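Two-component sensor histidine kinase (Nostoc sp., PDB 6OZB) probably senses light through a bilin-binding GAF domain, here carrying phycoerythrobilin, and passes the signal on as a phytochrome-type histidine kinase. Local coordinates at residues V105-G110 with Y142-G147. The protein carries 1 engineered substitution. Sequence-based numbering, arbitrary orientation.
Sequences VDVATG and YLTAMG. With PEB (phycoerythrobilin), chain F.
Val-105 divides its two methyls between protein and pigment: CG1 meets CD1 of Leu-143 at 3.6 Å, while CG2 lies 3.6 Å from carboxylate oxygen O2C of phycoerythrobilin. The case illustrates how a GAF domain builds its bilin pocket, with the end of strand 102-106 in the antiparallel sheet packed against helix 137-145 and both elements supplying residues to the chromophore. CG1 is placed against the leucine because it stands anti to the backbone N (chi1 -179°), which turns CG2 to the bilin. Beyond the strand, Val-107 brings CG2 within a looser 4.4 Å of the same Leu-143 CD1, and its CG1 touches OG1 of Thr-144, a hydroxyl whose hydrogen bond goes to the carbonyl of Val-140. Next to Leu-143 in the helix, Tyr-142 has C3D of the bilin in plane at its ring edge and oxygen OA 3.0 Å from CD2, coming in obliquely; its OH is hydrogen-bonded to Asp-87. With an alanine here the ring is gone, which would probably open a gap between the two terminal pyrrole rings of the pigment, let them shift, and leave Asp-87 without its phenol partner. After the helix, Gly-147 closes a Schellman motif. The turn that follows the strand is pinned by an Asx motif: Asp-106 OD2 accepts from Thr-109 N and, at 2.8 Å, from Thr-109 OG1, the two donors arriving from opposite faces of the carboxylate plane.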
loop_
_atom_site.group_PDB
_atom_site.type_symbol
_atom_site.label_atom_id
_atom_site.label_comp_id
_atom_site.label_asym_id
_atom_site.label_seq_id
_atom_site.Cartn_x
_atom_site.Cartn_y
_atom_site.Cartn_z
ATOM N N VAL C 105 -9.919 2.925 7.030
ATOM C CA VAL C 105 -10.407 1.741 6.326
ATOM C C VAL C 105 -11.161 2.185 5.096
ATOM O O VAL C 105 -12.061 3.005 5.177
ATOM C CB VAL C 105 -11.318 0.850 7.219
ATOM C CG1 VAL C 105 -11.783 -0.363 6.464
ATOM C CG2 VAL C 105 -10.559 0.421 8.462
ATOM N N ASP C 106 -10.781 1.611 3.954
ATOM C CA ASP C 106 -11.407 1.878 2.683
ATOM C C ASP C 106 -12.062 0.581 2.224
ATOM O O ASP C 106 -11.407 -0.340 1.715
ATOM C CB ASP C 106 -10.374 2.390 1.697
ATOM C CG ASP C 106 -10.996 2.861 0.402
ATOM O OD1 ASP C 106 -11.376 4.051 0.328
ATOM O OD2 ASP C 106 -11.071 2.044 -0.543
ATOM N N VAL C 107 -13.360 0.490 2.448
ATOM C CA VAL C 107 -14.067 -0.755 2.179
ATOM C C VAL C 107 -13.997 -1.160 0.715
ATOM O O VAL C 107 -13.804 -2.350 0.402
ATOM C CB VAL C 107 -15.535 -0.633 2.646
ATOM C CG1 VAL C 107 -16.345 -1.815 2.219
ATOM C CG2 VAL C 107 -15.583 -0.502 4.180
ATOM N N ALA C 108 -14.126 -0.200 -0.196
ATOM C CA ALA C 108 -14.114 -0.520 -1.629
ATOM C C ALA C 108 -12.860 -1.248 -2.081
ATOM O O ALA C 108 -12.955 -2.128 -2.906
ATOM C CB ALA C 108 -14.265 0.741 -2.462
ATOM N N THR C 109 -11.698 -0.875 -1.568
ATOM C CA THR C 109 -10.432 -1.521 -1.955
ATOM C C THR C 109 -10.030 -2.656 -1.014
ATOM O O THR C 109 -9.090 -3.412 -1.304
ATOM C CB THR C 109 -9.262 -0.525 -1.995
ATOM O OG1 THR C 109 -9.068 0.067 -0.697
ATOM C CG2 THR C 109 -9.494 0.522 -3.047
ATOM N N GLY C 110 -10.710 -2.753 0.124
ATOM C CA GLY C 110 -10.381 -3.756 1.132
ATOM C C GLY C 110 -9.083 -3.479 1.856
ATOM O O GLY C 110 -8.440 -4.410 2.359
ATOM N N TYR C 142 -17.942 -6.121 9.499
ATOM C CA TYR C 142 -18.454 -5.338 10.615
ATOM C C TYR C 142 -18.907 -3.957 10.140
ATOM O O TYR C 142 -20.003 -3.492 10.478
ATOM C CB TYR C 142 -17.348 -5.223 11.639
ATOM C CG TYR C 142 -17.617 -4.530 12.959
ATOM C CD1 TYR C 142 -17.305 -3.191 13.136
ATOM C CD2 TYR C 142 -18.094 -5.244 14.048
ATOM C CE1 TYR C 142 -17.495 -2.569 14.375
ATOM C CE2 TYR C 142 -18.286 -4.641 15.282
ATOM C CZ TYR C 142 -17.983 -3.311 15.439
ATOM O OH TYR C 142 -18.180 -2.738 16.672
ATOM N N LEU C 143 -18.063 -3.308 9.343
ATOM C CA LEU C 143 -18.376 -1.965 8.840
ATOM C C LEU C 143 -19.513 -2.046 7.801
ATOM O O LEU C 143 -20.456 -1.254 7.832
ATOM C CB LEU C 143 -17.126 -1.306 8.242
ATOM C CG LEU C 143 -15.986 -0.980 9.209
ATOM C CD1 LEU C 143 -14.727 -0.477 8.458
ATOM C CD2 LEU C 143 -16.383 0.032 10.221
ATOM N N THR C 144 -19.419 -3.002 6.884
ATOM C CA THR C 144 -20.440 -3.151 5.862
ATOM C C THR C 144 -21.835 -3.407 6.500
ATOM O O THR C 144 -22.838 -2.936 5.990
ATOM C CB THR C 144 -20.069 -4.265 4.866
ATOM O OG1 THR C 144 -18.847 -3.921 4.212
ATOM C CG2 THR C 144 -21.147 -4.413 3.814
ATOM N N ALA C 145 -21.892 -4.129 7.616
ATOM C CA ALA C 145 -23.154 -4.413 8.269
ATOM C C ALA C 145 -23.823 -3.130 8.773
ATOM O O ALA C 145 -25.040 -3.101 8.939
ATOM C CB ALA C 145 -22.935 -5.375 9.419
ATOM N N MET C 146 -23.013 -2.099 9.034
ATOM C CA MET C 146 -23.485 -0.775 9.494
ATOM C C MET C 146 -23.765 0.198 8.338
ATOM O O MET C 146 -24.216 1.322 8.556
ATOM C CB MET C 146 -22.468 -0.139 10.423
ATOM C CG MET C 146 -22.477 -0.703 11.813
ATOM S SD MET C 146 -21.384 0.121 12.954
ATOM C CE MET C 146 -19.807 -0.060 12.169
ATOM N N GLY C 147 -23.443 -0.215 7.125
ATOM C CA GLY C 147 -23.597 0.645 5.963
ATOM C C GLY C 147 -22.451 1.648 5.832
ATOM O O GLY C 147 -22.581 2.667 5.158
HETATM C CHC PEB F . -14.196 -1.506 16.377
HETATM N NC PEB F . -12.394 -2.860 15.232
HETATM C C1C PEB F . -11.109 -2.729 14.802
HETATM C C2C PEB F . -10.662 -1.456 15.054
HETATM C C3C PEB F . -11.686 -0.767 15.667
HETATM C C4C PEB F . -12.771 -1.665 15.775
HETATM C CMC PEB F . -11.520 0.675 16.111
HETATM C CAC PEB F . -9.223 -0.968 14.677
HETATM C CBC PEB F . -9.111 -0.712 13.184
HETATM C CGC PEB F . -9.734 0.625 12.878
HETATM O O1C PEB F . -9.279 1.650 13.460
HETATM O O2C PEB F . -10.686 0.727 12.047
HETATM N ND PEB F . -14.767 0.592 15.291
HETATM C C1D PEB F . -14.555 -0.123 16.617
HETATM C C2D PEB F . -15.872 -0.066 17.233
HETATM C C3D PEB F . -16.790 0.557 16.416
HETATM C C4D PEB F . -16.193 1.012 15.215
HETATM C CMD PEB F . -16.196 -0.745 18.592
HETATM C CAD PEB F . -18.294 0.645 16.734
HETATM C CBD PEB F . -18.949 1.823 16.497
HETATM O OD PEB F . -16.706 1.628 14.292
HETATM N NA PEB F . -14.276 -7.527 14.925
HETATM C C1A PEB F . -15.559 -7.997 15.320
HETATM C C2A PEB F . -15.516 -9.494 15.475
HETATM C C3A PEB F . -14.093 -9.937 15.171
HETATM C C4A PEB F . -13.348 -8.633 14.824
HETATM C CMA PEB F . -16.007 -9.962 16.881
HETATM C CBA PEB F . -14.623 -12.268 14.223
HETATM O OA PEB F . -16.519 -7.271 15.517
HETATM C CHA PEB F . -12.053 -8.623 14.396
HETATM C CAA PEB F . -13.874 -10.936 14.030
HETATM N NB PEB F . -11.603 -5.955 14.489
HETATM C C1B PEB F . -11.275 -7.339 14.122
HETATM C C2B PEB F . -10.010 -7.398 13.430
HETATM C C3B PEB F . -9.524 -6.055 13.338
HETATM C C4B PEB F . -10.496 -5.116 14.002
HETATM C CHB PEB F . -10.252 -3.767 14.075
HETATM C CMB PEB F . -9.361 -8.646 12.921
HETATM C CAB PEB F . -8.230 -5.618 12.683
HETATM C CBB PEB F . -8.531 -5.137 11.280
HETATM C CGB PEB F . -7.163 -4.883 10.645
HETATM O O1B PEB F . -6.445 -3.957 11.128
HETATM O O2B PEB F . -6.763 -5.601 9.696
#